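Local coordinates for protein fructose-bisphosphate aldolase class I (Thermoproteus tenax, PDB 1W8S) that is a class I aldolase of the DeoC/LacD family, folded as a TIM barrel with 1,6-di-O-phosphono-beta-D-fructofuranose held in its pocket, at residues 51-56 with 242-247; 17-22 with 249-254; 146-151 with 177-182; 159-164 with 185-190. The protein carries 2 engineered substitutions. All coordinates share one frame; numbering follows the deposited sequence.

Strand 18-22, near the N terminus, meets the end of helix 240-253 in interaction 2, which closes the widest loop and brings the first and last parts of the TIM barrel together. Within that loop, interaction 1 joins the end of helix 43-53 to an earlier part of helix 240-253; the two contacts touch where D56 OD2 meets Y252 OH and I19 N. Interactions 3 and 4 lie inside both loops, and interactions 1 and 3 fall on opposite sides of the chain's centre. The segments of interactions 3 and 4 alternate along the chain, so these two cross: 146-151 packs on strand 175-179 at the pocket, and helix 158-171 on helix 184-193 outside, linked by T181 and T186.

Interaction 1: residues 51-56 with 242-247; sequences RDAGFD and KFARAL
D52 and A53, in the last turn of helix 43-53, face R245 and A244 of helix 240-253, joining two helices of the outer layer of the TIM barrel. Bends at chi2 and chi3 bring the guanidinium of R245 to the end of helix 43-53, where R245 NH1 lies 2.6 Å from D52 O, though at an angle too poor for a hydrogen bond; the D52 carboxylate instead pairs with R51. Next, A53 CB abuts A244 CB at 3.6 Å. G54 then ends the helix in a Schellman motif: its phi is positive (82°), and G54 N bonds to R51 O at 2.9 Å. The chain then leads into F55, with A53 CB 3.8 Å above one face of the F55 ring, displaced toward the rim. Since CG lies beside the backbone N (chi1 -70°), the far end of the ring reaches helix 240-253 while the ring also packs on I19 and L21 of strand 18-22. F55 CZ comes to 3.4 Å from A244 CB, and F55 CE1 to 3.5 Å from A244 O.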
loop_
_atom_site.group_PDB
_atom_site.type_symbol
_atom_site.label_atom_id
_atom_site.label_comp_id
_atom_site.label_asym_id
_atom_site.label_seq_id
_atom_site.Cartn_x
_atom_site.Cartn_y
_atom_site.Cartn_z
ATOM N N ARG E 51 33.719 -17.063 -17.771
ATOM C CA ARG E 51 34.367 -18.368 -17.875
ATOM C C ARG E 51 35.856 -18.242 -18.230
ATOM O O ARG E 51 36.742 -18.658 -17.473
ATOM C CB ARG E 51 33.682 -19.172 -18.988
ATOM C CG ARG E 51 32.850 -20.380 -18.551
ATOM C CD ARG E 51 32.271 -21.254 -19.730
ATOM N NE ARG E 51 32.503 -20.752 -21.107
ATOM C CZ ARG E 51 33.664 -20.842 -21.786
ATOM N NH1 ARG E 51 34.742 -21.377 -21.219
ATOM N NH2 ARG E 51 33.760 -20.376 -23.039
ATOM N N ASP E 52 36.127 -17.671 -19.402
ATOM C CA ASP E 52 37.483 -17.547 -19.931
ATOM C C ASP E 52 38.429 -16.818 -18.989
ATOM O O ASP E 52 39.621 -17.111 -18.967
ATOM C CB ASP E 52 37.485 -16.810 -21.271
ATOM C CG ASP E 52 36.812 -17.600 -22.395
ATOM O OD1 ASP E 52 36.471 -18.790 -22.195
ATOM O OD2 ASP E 52 36.579 -17.084 -23.514
ATOM N N ALA E 53 37.911 -15.866 -18.213
ATOM C CA ALA E 53 38.743 -15.104 -17.296
ATOM C C ALA E 53 38.890 -15.817 -15.939
ATOM O O ALA E 53 39.745 -15.455 -15.139
ATOM C CB ALA E 53 38.191 -13.725 -17.110
ATOM N N GLY E 54 38.060 -16.822 -15.696
ATOM C CA GLY E 54 38.133 -17.638 -14.495
ATOM C C GLY E 54 37.446 -17.003 -13.309
ATOM O O GLY E 54 37.801 -17.279 -12.183
ATOM N N PHE E 55 36.443 -16.163 -13.563
ATOM C CA PHE E 55 35.705 -15.471 -12.495
ATOM C C PHE E 55 34.759 -16.412 -11.740
ATOM O O PHE E 55 34.449 -17.525 -12.198
ATOM C CB PHE E 55 34.927 -14.266 -13.075
ATOM C CG PHE E 55 35.812 -13.104 -13.536
ATOM C CD1 PHE E 55 37.189 -13.074 -13.284
ATOM C CD2 PHE E 55 35.257 -12.037 -14.212
ATOM C CE1 PHE E 55 37.965 -11.994 -13.699
ATOM C CE2 PHE E 55 36.039 -10.961 -14.640
ATOM C CZ PHE E 55 37.392 -10.950 -14.380
ATOM N N ASP E 56 34.276 -15.950 -10.583
ATOM C CA ASP E 56 33.501 -16.806 -9.679
ATOM C C ASP E 56 32.013 -16.830 -9.929
ATOM O O ASP E 56 31.323 -17.733 -9.467
ATOM C CB ASP E 56 33.705 -16.355 -8.238
ATOM C CG ASP E 56 35.141 -16.453 -7.826
ATOM O OD1 ASP E 56 35.622 -17.607 -7.621
ATOM O OD2 ASP E 56 35.864 -15.427 -7.729
ATOM N N LYS E 242 41.755 -9.658 -21.671
ATOM C CA LYS E 242 43.123 -9.401 -21.195
ATOM C C LYS E 242 43.113 -8.744 -19.816
ATOM O O LYS E 242 43.775 -9.200 -18.891
ATOM C CB LYS E 242 43.894 -8.514 -22.184
ATOM C CG LYS E 242 45.386 -8.322 -21.847
ATOM C CD LYS E 242 46.128 -7.473 -22.897
ATOM C CE LYS E 242 47.636 -7.453 -22.633
ATOM N NZ LYS E 242 48.399 -8.311 -23.598
ATOM N N PHE E 243 42.313 -7.693 -19.679
ATOM C CA PHE E 243 42.234 -6.979 -18.421
ATOM C C PHE E 243 41.567 -7.803 -17.329
ATOM O O PHE E 243 41.982 -7.759 -16.174
ATOM C CB PHE E 243 41.527 -5.642 -18.599
ATOM C CG PHE E 243 41.584 -4.784 -17.383
ATOM C CD1 PHE E 243 42.807 -4.479 -16.790
ATOM C CD2 PHE E 243 40.432 -4.294 -16.815
ATOM C CE1 PHE E 243 42.857 -3.702 -15.659
ATOM C CE2 PHE E 243 40.484 -3.509 -15.690
ATOM C CZ PHE E 243 41.703 -3.215 -15.113
ATOM N N ALA E 244 40.553 -8.577 -17.692
ATOM C CA ALA E 244 39.872 -9.462 -16.739
ATOM C C ALA E 244 40.862 -10.471 -16.144
ATOM O O ALA E 244 40.907 -10.669 -14.943
ATOM C CB ALA E 244 38.710 -10.184 -17.414
ATOM N N ARG E 245 41.685 -11.058 -16.991
ATOM C CA ARG E 245 42.717 -11.995 -16.529
ATOM C C ARG E 245 43.751 -11.300 -15.630
ATOM O O ARG E 245 44.216 -11.886 -14.666
ATOM C CB ARG E 245 43.402 -12.666 -17.716
ATOM C CG ARG E 245 42.455 -13.529 -18.568
ATOM C CD ARG E 245 43.057 -14.815 -19.089
ATOM N NE ARG E 245 42.885 -15.009 -20.532
ATOM C CZ ARG E 245 42.303 -16.065 -21.134
ATOM N NH1 ARG E 245 41.769 -17.065 -20.446
ATOM N NH2 ARG E 245 42.251 -16.113 -22.459
ATOM N N ALA E 246 44.096 -10.051 -15.932
ATOM C CA ALA E 246 44.976 -9.276 -15.048
ATOM C C ALA E 246 44.345 -9.088 -13.661
ATOM O O ALA E 246 45.021 -9.173 -12.655
ATOM C CB ALA E 246 45.318 -7.929 -15.667
ATOM N N LEU E 247 43.039 -8.850 -13.617
ATOM C CA LEU E 247 42.317 -8.712 -12.354
ATOM C C LEU E 247 42.286 -10.014 -11.585
ATOM O O LEU E 247 42.414 -10.005 -10.377
ATOM C CB LEU E 247 40.874 -8.258 -12.608
ATOM C CG LEU E 247 40.715 -6.788 -12.969
ATOM C CD1 LEU E 247 39.326 -6.510 -13.561
ATOM C CD2 LEU E 247 40.944 -5.928 -11.754
#

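Interaction 2: residues 17-22 with 249-254; sequences KSIILA and ELVYGG. With FBP (1,6-di-O-phosphono-beta-D-fructofuranose), chain O.
I19, on the side of strand 18-22 that faces the helical layer, fits against V251 and Y252 in the last turn of helix 240-253. I19 places CG1 beside its own backbone N (chi1 -57°) and extends its chain beyond, so CG1 and CD1 both reach the valine: I19 CG1 is 3.8 Å from V251 CG1, while CD1 lies near V251 CB and CG2. V251 CG1 also touches K17 CB at 3.5 Å, and the aliphatic start of the lysine chain runs close by V251 O before bending at chi2 and leading away; its NZ bonds to A225 O.

Y252 lays its side chain across that of I19, with Y252 CZ 3.9 Å from I19 CG1. The carbonyl oxygen of K17 meets the ring at its edge, in plane, K17 O being 3.5 Å from Y252 CE1. Y252 OH comes to 3.4 Å from I19 CB and is held by D56 OD2, which also takes the backbone N-H of I19; one carboxylate oxygen thus ties ring and strand together. R15 adds a cation-pi contact with Y252.

The strand and helix axes come within 8.7 Å, their N-to-C directions 141° apart, the last helix of the barrel's outer layer covering its first strand. V217 of helix 210-222 packs on V251, strands 57-60 and 227-230 flank strand 18-22, and A22 at its far end belongs to the FBP pocket.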
loop_
_atom_site.group_PDB
_atom_site.type_symbol
_atom_site.label_atom_id
_atom_site.label_comp_id
_atom_site.label_asym_id
_atom_site.label_seq_id
_atom_site.Cartn_x
_atom_site.Cartn_y
_atom_site.Cartn_z
ATOM N N LYS E 17 39.296 -15.318 -2.354
ATOM C CA LYS E 17 38.892 -13.985 -2.779
ATOM C C LYS E 17 37.926 -14.211 -3.942
ATOM O O LYS E 17 37.906 -15.307 -4.519
ATOM C CB LYS E 17 40.096 -13.156 -3.268
ATOM C CG LYS E 17 41.157 -12.786 -2.220
ATOM C CD LYS E 17 40.563 -12.098 -0.999
ATOM C CE LYS E 17 41.563 -11.976 0.158
ATOM N NZ LYS E 17 40.972 -11.043 1.165
ATOM N N SER E 18 37.173 -13.183 -4.315
ATOM C CA SER E 18 36.107 -13.345 -5.286
ATOM C C SER E 18 36.099 -12.224 -6.332
ATOM O O SER E 18 36.365 -11.067 -6.019
ATOM C CB SER E 18 34.763 -13.408 -4.536
ATOM O OG SER E 18 33.634 -13.521 -5.417
ATOM N N ILE E 19 35.851 -12.592 -7.586
ATOM C CA ILE E 19 35.522 -11.632 -8.622
ATOM C C ILE E 19 34.194 -12.063 -9.210
ATOM O O ILE E 19 34.063 -13.181 -9.680
ATOM C CB ILE E 19 36.567 -11.574 -9.748
ATOM C CG1 ILE E 19 37.956 -11.256 -9.202
ATOM C CG2 ILE E 19 36.137 -10.529 -10.771
ATOM C CD1 ILE E 19 39.034 -11.212 -10.248
ATOM N N ILE E 20 33.237 -11.150 -9.189
ATOM C CA ILE E 20 31.904 -11.390 -9.725
ATOM C C ILE E 20 31.720 -10.444 -10.877
ATOM O O ILE E 20 31.991 -9.273 -10.733
ATOM C CB ILE E 20 30.840 -11.092 -8.656
ATOM C CG1 ILE E 20 31.013 -11.991 -7.436
ATOM C CG2 ILE E 20 29.464 -11.288 -9.235
ATOM C CD1 ILE E 20 30.940 -13.402 -7.756
ATOM N N LEU E 21 31.295 -10.960 -12.018
ATOM C CA LEU E 21 31.051 -10.130 -13.189
ATOM C C LEU E 21 29.595 -9.637 -13.183
ATOM O O LEU E 21 28.650 -10.406 -13.367
ATOM C CB LEU E 21 31.362 -10.885 -14.475
ATOM C CG LEU E 21 31.447 -10.035 -15.742
ATOM C CD1 LEU E 21 32.525 -8.959 -15.618
ATOM C CD2 LEU E 21 31.710 -10.906 -16.949
ATOM N N ALA E 22 29.438 -8.340 -12.959
ATOM C CA ALA E 22 28.139 -7.723 -12.757
ATOM C C ALA E 22 27.561 -7.344 -14.111
ATOM O O ALA E 22 28.232 -6.731 -14.915
ATOM C CB ALA E 22 28.300 -6.489 -11.896
ATOM N N GLU E 249 44.624 -12.367 -11.626
ATOM C CA GLU E 249 45.925 -12.570 -10.998
ATOM C C GLU E 249 46.130 -11.655 -9.785
ATOM O O GLU E 249 46.732 -12.072 -8.797
ATOM C CB GLU E 249 47.085 -12.363 -11.939
ATOM C CG GLU E 249 48.396 -12.479 -11.138
ATOM C CD GLU E 249 49.581 -12.923 -11.920
ATOM O OE1 GLU E 249 49.584 -12.690 -13.156
ATOM O OE2 GLU E 249 50.513 -13.488 -11.265
ATOM N N LEU E 250 45.658 -10.413 -9.863
ATOM C CA LEU E 250 45.768 -9.512 -8.723
ATOM C C LEU E 250 44.940 -10.011 -7.547
ATOM O O LEU E 250 45.408 -10.000 -6.415
ATOM C CB LEU E 250 45.335 -8.093 -9.092
ATOM C CG LEU E 250 45.380 -7.098 -7.934
ATOM C CD1 LEU E 250 46.805 -6.798 -7.498
ATOM C CD2 LEU E 250 44.682 -5.812 -8.343
ATOM N N VAL E 251 43.715 -10.452 -7.818
ATOM C CA VAL E 251 42.771 -10.778 -6.748
ATOM C C VAL E 251 43.051 -12.172 -6.193
ATOM O O VAL E 251 43.130 -12.348 -4.978
ATOM C CB VAL E 251 41.284 -10.630 -7.225
ATOM C CG1 VAL E 251 40.272 -11.199 -6.199
ATOM C CG2 VAL E 251 40.958 -9.178 -7.506
ATOM N N TYR E 252 43.217 -13.155 -7.073
ATOM C CA TYR E 252 43.433 -14.539 -6.624
ATOM C C TYR E 252 44.905 -14.798 -6.284
ATOM O O TYR E 252 45.223 -15.664 -5.467
ATOM C CB TYR E 252 43.006 -15.532 -7.700
ATOM C CG TYR E 252 41.567 -15.333 -8.173
ATOM C CD1 TYR E 252 40.516 -15.181 -7.272
ATOM C CD2 TYR E 252 41.265 -15.343 -9.534
ATOM C CE1 TYR E 252 39.235 -14.996 -7.707
ATOM C CE2 TYR E 252 39.983 -15.176 -9.983
ATOM C CZ TYR E 252 38.970 -14.994 -9.070
ATOM O OH TYR E 252 37.696 -14.817 -9.542
ATOM N N GLY E 253 45.793 -14.056 -6.918
ATOM C CA GLY E 253 47.225 -14.254 -6.726
ATOM C C GLY E 253 47.775 -13.601 -5.481
ATOM O O GLY E 253 48.751 -14.072 -4.912
ATOM N N GLY E 254 47.158 -12.505 -5.059
ATOM C CA GLY E 254 47.602 -11.800 -3.869
ATOM C C GLY E 254 48.825 -10.940 -4.134
ATOM O O GLY E 254 49.728 -10.877 -3.289
HETATM P P1 FBP O . 30.096 -1.663 -12.114
HETATM O O1P FBP O . 29.899 -1.419 -13.559
HETATM O O2P FBP O . 31.469 -2.290 -11.726
HETATM O O3P FBP O . 29.928 -0.407 -11.252
HETATM O O1 FBP O . 28.981 -2.719 -11.686
HETATM C C1 FBP O . 28.804 -3.083 -10.334
HETATM C C2 FBP O . 27.463 -2.526 -9.836
HETATM O O2 FBP O . 27.297 -2.821 -8.431
HETATM C C3 FBP O . 26.243 -3.049 -10.607
HETATM O O3 FBP O . 25.818 -4.352 -10.241
HETATM C C4 FBP O . 25.216 -1.964 -10.284
HETATM O O4 FBP O . 24.146 -1.852 -11.206
HETATM C C5 FBP O . 26.078 -0.711 -10.338
HETATM O O5 FBP O . 27.408 -1.103 -9.959
HETATM C C6 FBP O . 25.523 0.361 -9.408
HETATM O O6 FBP O . 26.404 1.470 -9.409
HETATM P P2 FBP O . 25.878 2.955 -9.783
HETATM O O4P FBP O . 26.998 3.626 -10.542
HETATM O O5P FBP O . 24.561 2.855 -10.553
HETATM O O6P FBP O . 25.729 3.808 -8.510
#

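Interaction 3: residues 146-151 with 177-182; sequences FPRGGK and KIKYTG. Engineered in segment 146-151: F146 (natural residue Tyr). With FBP (1,6-di-O-phosphono-beta-D-fructofuranose), chain O.
R148, in the loop after strand 141-145, and K179 of strand 175-179 line the part of the FBP pocket that takes one of its two phosphates (P2). Both reach the same oxygen: K179 NZ bonds to FBP O6P at 2.8 Å, and R148 NH2 makes a weak bond to FBP O6P, also 2.8 Å but with an N-H...O angle of only 129°. Gathered round the phosphate, R148 NH2 and K179 NZ are 3.3 Å apart; E155 forms salt bridges with K179 NZ and R148 NE. The extended K179 chain crosses the F146 side chain at about a right angle, with K179 CG 3.7 Å from F146 CE1. F146, an engineered replacement of tyrosine, presents its ring edge to FBP O2, while F146 CZ lies 4.0 Å from K177 CG. A bend at chi3 (66°) carries the K177 amine to the sugar: K177 NZ bonds to FBP O2 at 2.6 Å and lies 2.5 Å from FBP O3. Ligand-binding side chains clustered at the C-terminal ends of parallel strands are the hallmark of TIM-barrel pockets.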
loop_
_atom_site.group_PDB
_atom_site.type_symbol
_atom_site.label_atom_id
_atom_site.label_comp_id
_atom_site.label_asym_id
_atom_site.label_seq_id
_atom_site.Cartn_x
_atom_site.Cartn_y
_atom_site.Cartn_z
ATOM N N PHE E 146 23.763 0.911 -1.048
ATOM C CA PHE E 146 24.160 2.159 -1.724
ATOM C C PHE E 146 23.324 3.300 -1.210
ATOM O O PHE E 146 22.304 3.655 -1.822
ATOM C CB PHE E 146 23.932 2.069 -3.232
ATOM C CG PHE E 146 24.747 1.020 -3.931
ATOM C CD1 PHE E 146 26.113 0.902 -3.718
ATOM C CD2 PHE E 146 24.137 0.144 -4.826
ATOM C CE1 PHE E 146 26.867 -0.051 -4.383
ATOM C CE2 PHE E 146 24.871 -0.820 -5.483
ATOM C CZ PHE E 146 26.262 -0.919 -5.261
ATOM N N PRO E 147 23.725 3.890 -0.087
ATOM C CA PRO E 147 23.027 5.069 0.433
ATOM C C PRO E 147 22.897 6.138 -0.604
ATOM O O PRO E 147 23.843 6.446 -1.322
ATOM C CB PRO E 147 23.920 5.524 1.613
ATOM C CG PRO E 147 24.590 4.263 2.070
ATOM C CD PRO E 147 24.796 3.454 0.827
ATOM N N ARG E 148 21.696 6.691 -0.705
ATOM C CA ARG E 148 21.353 7.613 -1.761
ATOM C C ARG E 148 20.025 8.217 -1.403
ATOM O O ARG E 148 19.109 7.489 -1.027
ATOM C CB ARG E 148 21.202 6.865 -3.088
ATOM C CG ARG E 148 21.102 7.727 -4.298
ATOM C CD ARG E 148 21.179 6.937 -5.579
ATOM N NE ARG E 148 22.506 6.335 -5.730
ATOM C CZ ARG E 148 22.781 5.297 -6.514
ATOM N NH1 ARG E 148 21.820 4.697 -7.199
ATOM N NH2 ARG E 148 24.028 4.824 -6.579
ATOM N N GLY E 149 19.902 9.527 -1.609
ATOM C CA GLY E 149 18.717 10.291 -1.219
ATOM C C GLY E 149 18.891 10.756 0.205
ATOM O O GLY E 149 19.955 10.555 0.799
ATOM N N GLY E 150 17.873 11.415 0.739
ATOM C CA GLY E 150 17.946 11.977 2.073
ATOM C C GLY E 150 19.127 12.910 2.258
ATOM O O GLY E 150 19.362 13.813 1.449
ATOM N N LYS E 151 19.875 12.700 3.332
ATOM C CA LYS E 151 21.006 13.554 3.653
ATOM C C LYS E 151 22.272 13.167 2.875
ATOM O O LYS E 151 23.310 13.790 3.064
ATOM C CB LYS E 151 21.351 13.467 5.140
ATOM C CG LYS E 151 20.236 13.791 6.123
ATOM C CD LYS E 151 20.761 13.536 7.555
ATOM C CE LYS E 151 19.757 13.985 8.621
ATOM N NZ LYS E 151 18.536 13.157 8.659
ATOM N N LYS E 177 27.787 -5.818 -1.169
ATOM C CA LYS E 177 28.454 -5.034 -2.179
ATOM C C LYS E 177 28.313 -3.582 -1.798
ATOM O O LYS E 177 27.214 -3.125 -1.507
ATOM C CB LYS E 177 27.814 -5.282 -3.536
ATOM C CG LYS E 177 28.283 -4.360 -4.635
ATOM C CD LYS E 177 27.941 -4.911 -6.060
ATOM C CE LYS E 177 26.440 -4.981 -6.342
ATOM N NZ LYS E 177 26.088 -4.976 -7.798
ATOM N N ILE E 178 29.425 -2.865 -1.727
ATOM C CA ILE E 178 29.430 -1.448 -1.364
ATOM C C ILE E 178 30.449 -0.702 -2.227
ATOM O O ILE E 178 31.309 -1.327 -2.843
ATOM C CB ILE E 178 29.759 -1.235 0.137
ATOM C CG1 ILE E 178 31.185 -1.697 0.458
ATOM C CG2 ILE E 178 28.725 -1.926 1.029
ATOM C CD1 ILE E 178 31.581 -1.480 1.876
ATOM N N LYS E 179 30.350 0.623 -2.247
ATOM C CA LYS E 179 31.257 1.478 -3.017
ATOM C C LYS E 179 32.586 1.663 -2.294
ATOM O O LYS E 179 32.658 1.683 -1.074
ATOM C CB LYS E 179 30.595 2.861 -3.268
ATOM C CG LYS E 179 29.346 2.742 -4.193
ATOM C CD LYS E 179 28.843 4.081 -4.758
ATOM C CE LYS E 179 27.899 3.813 -5.941
ATOM N NZ LYS E 179 27.327 5.043 -6.600
ATOM N N TYR E 180 33.641 1.823 -3.074
ATOM C CA TYR E 180 34.961 2.094 -2.557
ATOM C C TYR E 180 35.075 3.559 -2.125
ATOM O O TYR E 180 34.551 4.455 -2.799
ATOM C CB TYR E 180 35.993 1.783 -3.664
ATOM C CG TYR E 180 37.431 1.820 -3.223
ATOM C CD1 TYR E 180 37.836 1.228 -2.030
ATOM C CD2 TYR E 180 38.407 2.418 -4.016
ATOM C CE1 TYR E 180 39.153 1.258 -1.615
ATOM C CE2 TYR E 180 39.748 2.450 -3.600
ATOM C CZ TYR E 180 40.106 1.867 -2.394
ATOM O OH TYR E 180 41.424 1.886 -1.963
ATOM N N THR E 181 35.763 3.794 -0.999
ATOM C CA THR E 181 36.038 5.146 -0.519
ATOM C C THR E 181 37.181 5.851 -1.258
ATOM O O THR E 181 37.353 7.067 -1.114
ATOM C CB THR E 181 36.383 5.126 0.982
ATOM O OG1 THR E 181 37.468 4.189 1.243
ATOM C CG2 THR E 181 35.151 4.651 1.796
ATOM N N GLY E 182 37.993 5.097 -2.002
ATOM C CA GLY E 182 39.153 5.671 -2.681
ATOM C C GLY E 182 40.469 5.522 -1.923
ATOM O O GLY E 182 41.512 5.988 -2.383
HETATM P P1 FBP O . 30.096 -1.663 -12.114
HETATM O O1P FBP O . 29.899 -1.419 -13.559
HETATM O O2P FBP O . 31.469 -2.290 -11.726
HETATM O O3P FBP O . 29.928 -0.407 -11.252
HETATM O O1 FBP O . 28.981 -2.719 -11.686
HETATM C C1 FBP O . 28.804 -3.083 -10.334
HETATM C C2 FBP O . 27.463 -2.526 -9.836
HETATM O O2 FBP O . 27.297 -2.821 -8.431
HETATM C C3 FBP O . 26.243 -3.049 -10.607
HETATM O O3 FBP O . 25.818 -4.352 -10.241
HETATM C C4 FBP O . 25.216 -1.964 -10.284
HETATM O O4 FBP O . 24.146 -1.852 -11.206
HETATM C C5 FBP O . 26.078 -0.711 -10.338
HETATM O O5 FBP O . 27.408 -1.103 -9.959
HETATM C C6 FBP O . 25.523 0.361 -9.408
HETATM O O6 FBP O . 26.404 1.470 -9.409
HETATM P P2 FBP O . 25.878 2.955 -9.783
HETATM O O4P FBP O . 26.998 3.626 -10.542
HETATM O O5P FBP O . 24.561 2.855 -10.553
HETATM O O6P FBP O . 25.729 3.808 -8.510
#

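Interaction 4: residues 159-164 with 185-190; sequences EIVAYA and KTFSWA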
loop_
_atom_site.group_PDB
_atom_site.type_symbol
_atom_site.label_atom_id
_atom_site.label_comp_id
_atom_site.label_asym_id
_atom_site.label_seq_id
_atom_site.Cartn_x
_atom_site.Cartn_y
_atom_site.Cartn_z
ATOM N N GLU E 159 32.351 7.784 5.937
ATOM C CA GLU E 159 31.274 7.511 6.884
ATOM C C GLU E 159 30.005 6.990 6.210
ATOM O O GLU E 159 29.242 6.250 6.822
ATOM C CB GLU E 159 30.996 8.779 7.699
ATOM C CG GLU E 159 30.237 9.876 6.973
ATOM C CD GLU E 159 31.081 10.853 6.167
ATOM O OE1 GLU E 159 32.329 10.690 6.035
ATOM O OE2 GLU E 159 30.446 11.810 5.657
ATOM N N ILE E 160 29.799 7.338 4.939
ATOM C CA ILE E 160 28.648 6.833 4.189
ATOM C C ILE E 160 28.897 5.387 3.806
ATOM O O ILE E 160 28.022 4.523 3.947
ATOM C CB ILE E 160 28.365 7.725 2.927
ATOM C CG1 ILE E 160 28.008 9.151 3.328
ATOM C CG2 ILE E 160 27.284 7.125 2.066
ATOM C CD1 ILE E 160 26.781 9.266 4.145
ATOM N N VAL E 161 30.119 5.078 3.365
ATOM C CA VAL E 161 30.402 3.688 2.985
ATOM C C VAL E 161 30.408 2.756 4.213
ATOM O O VAL E 161 29.899 1.643 4.160
ATOM C CB VAL E 161 31.730 3.593 2.186
ATOM C CG1 VAL E 161 32.185 2.172 1.989
ATOM C CG2 VAL E 161 31.598 4.339 0.834
ATOM N N ALA E 162 31.046 3.178 5.306
ATOM C CA ALA E 162 30.951 2.402 6.549
ATOM C C ALA E 162 29.479 2.211 6.999
ATOM O O ALA E 162 29.105 1.115 7.441
ATOM C CB ALA E 162 31.788 3.034 7.630
ATOM N N TYR E 163 28.643 3.239 6.855
ATOM C CA TYR E 163 27.206 3.121 7.212
ATOM C C TYR E 163 26.574 2.073 6.302
ATOM O O TYR E 163 25.857 1.168 6.760
ATOM C CB TYR E 163 26.497 4.474 7.133
ATOM C CG TYR E 163 25.301 4.704 8.078
ATOM C CD1 TYR E 163 24.897 6.002 8.399
ATOM C CD2 TYR E 163 24.575 3.637 8.635
ATOM C CE1 TYR E 163 23.797 6.237 9.256
ATOM C CE2 TYR E 163 23.489 3.861 9.498
ATOM C CZ TYR E 163 23.095 5.147 9.801
ATOM O OH TYR E 163 22.001 5.352 10.638
ATOM N N ALA E 164 26.904 2.129 5.020
ATOM C CA ALA E 164 26.325 1.216 4.056
ATOM C C ALA E 164 26.623 -0.221 4.484
ATOM O O ALA E 164 25.762 -1.088 4.462
ATOM C CB ALA E 164 26.891 1.481 2.694
ATOM N N LYS E 185 42.660 2.839 4.023
ATOM C CA LYS E 185 42.449 3.059 5.460
ATOM C C LYS E 185 40.946 3.218 5.772
ATOM O O LYS E 185 40.416 2.519 6.648
ATOM C CB LYS E 185 43.286 4.234 5.985
ATOM C CG LYS E 185 42.858 4.794 7.374
ATOM C CD LYS E 185 43.299 3.943 8.552
ATOM C CE LYS E 185 44.375 4.654 9.388
ATOM N NZ LYS E 185 43.856 5.905 10.061
ATOM N N THR E 186 40.259 4.096 5.030
ATOM C CA THR E 186 38.861 4.376 5.298
ATOM C C THR E 186 38.024 3.196 4.889
ATOM O O THR E 186 37.014 2.902 5.514
ATOM C CB THR E 186 38.363 5.666 4.585
ATOM O OG1 THR E 186 38.585 5.562 3.178
ATOM C CG2 THR E 186 39.162 6.877 5.030
ATOM N N PHE E 187 38.427 2.499 3.834
ATOM C CA PHE E 187 37.692 1.311 3.418
ATOM C C PHE E 187 37.859 0.140 4.403
ATOM O O PHE E 187 36.947 -0.654 4.581
ATOM C CB PHE E 187 38.100 0.877 2.028
ATOM C CG PHE E 187 37.079 -0.002 1.364
ATOM C CD1 PHE E 187 35.791 0.493 1.100
ATOM C CD2 PHE E 187 37.371 -1.298 1.019
ATOM C CE1 PHE E 187 34.844 -0.296 0.461
ATOM C CE2 PHE E 187 36.421 -2.085 0.398
ATOM C CZ PHE E 187 35.156 -1.576 0.120
ATOM N N SER E 188 39.019 0.031 5.060
ATOM C CA SER E 188 39.209 -1.020 6.080
ATOM C C SER E 188 38.266 -0.833 7.284
ATOM O O SER E 188 37.925 -1.810 7.935
ATOM C CB SER E 188 40.665 -1.061 6.559
ATOM O OG SER E 188 40.952 0.136 7.215
ATOM N N TRP E 189 37.872 0.406 7.601
ATOM C CA TRP E 189 36.878 0.655 8.657
ATOM C C TRP E 189 35.493 0.094 8.230
ATOM O O TRP E 189 34.771 -0.495 9.027
ATOM C CB TRP E 189 36.764 2.156 8.980
ATOM C CG TRP E 189 35.674 2.521 9.988
ATOM C CD1 TRP E 189 34.610 3.368 9.790
ATOM C CD2 TRP E 189 35.573 2.075 11.342
ATOM N NE1 TRP E 189 33.836 3.438 10.926
ATOM C CE2 TRP E 189 34.413 2.664 11.900
ATOM C CE3 TRP E 189 36.347 1.234 12.150
ATOM C CZ2 TRP E 189 34.015 2.436 13.216
ATOM C CZ3 TRP E 189 35.947 1.012 13.465
ATOM C CH2 TRP E 189 34.795 1.608 13.981
ATOM N N ALA E 190 35.125 0.297 6.974
ATOM C CA ALA E 190 33.904 -0.301 6.434
ATOM C C ALA E 190 33.905 -1.818 6.518
ATOM O O ALA E 190 32.933 -2.443 6.949
ATOM C CB ALA E 190 33.716 0.145 4.987
#
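Helices 159-164 and 185-190 run nearly parallel, at a crossing angle of -23° with axes 8.5 Å apart, and approach so closely that the CA atoms of A162 and A190 are 4.0 Å from each other. They are neighbours in the outer layer of the TIM barrel, joined through strand 175-179. Alanines at the crossing allow the close fit: A190 CB rests 3.9 Å from A162 CA. On the inner side, V161 sends CG1 opposite its backbone N (chi1 170°) to meet two partners, A190 CB and the ring of F187. V161 and F187 lie across one another at about a right angle, and I178 of the strand packs on V161, F187 and A190, closing the layer beneath. On the outer side, W189 folds its indole toward A162, and a second subunit also packs there, with P31 of that subunit on A162 and its M35 on W189. The five-membered ring makes the approach: W189 CD1 is 3.6 Å and W189 NE1 3.9 Å from A162 CB.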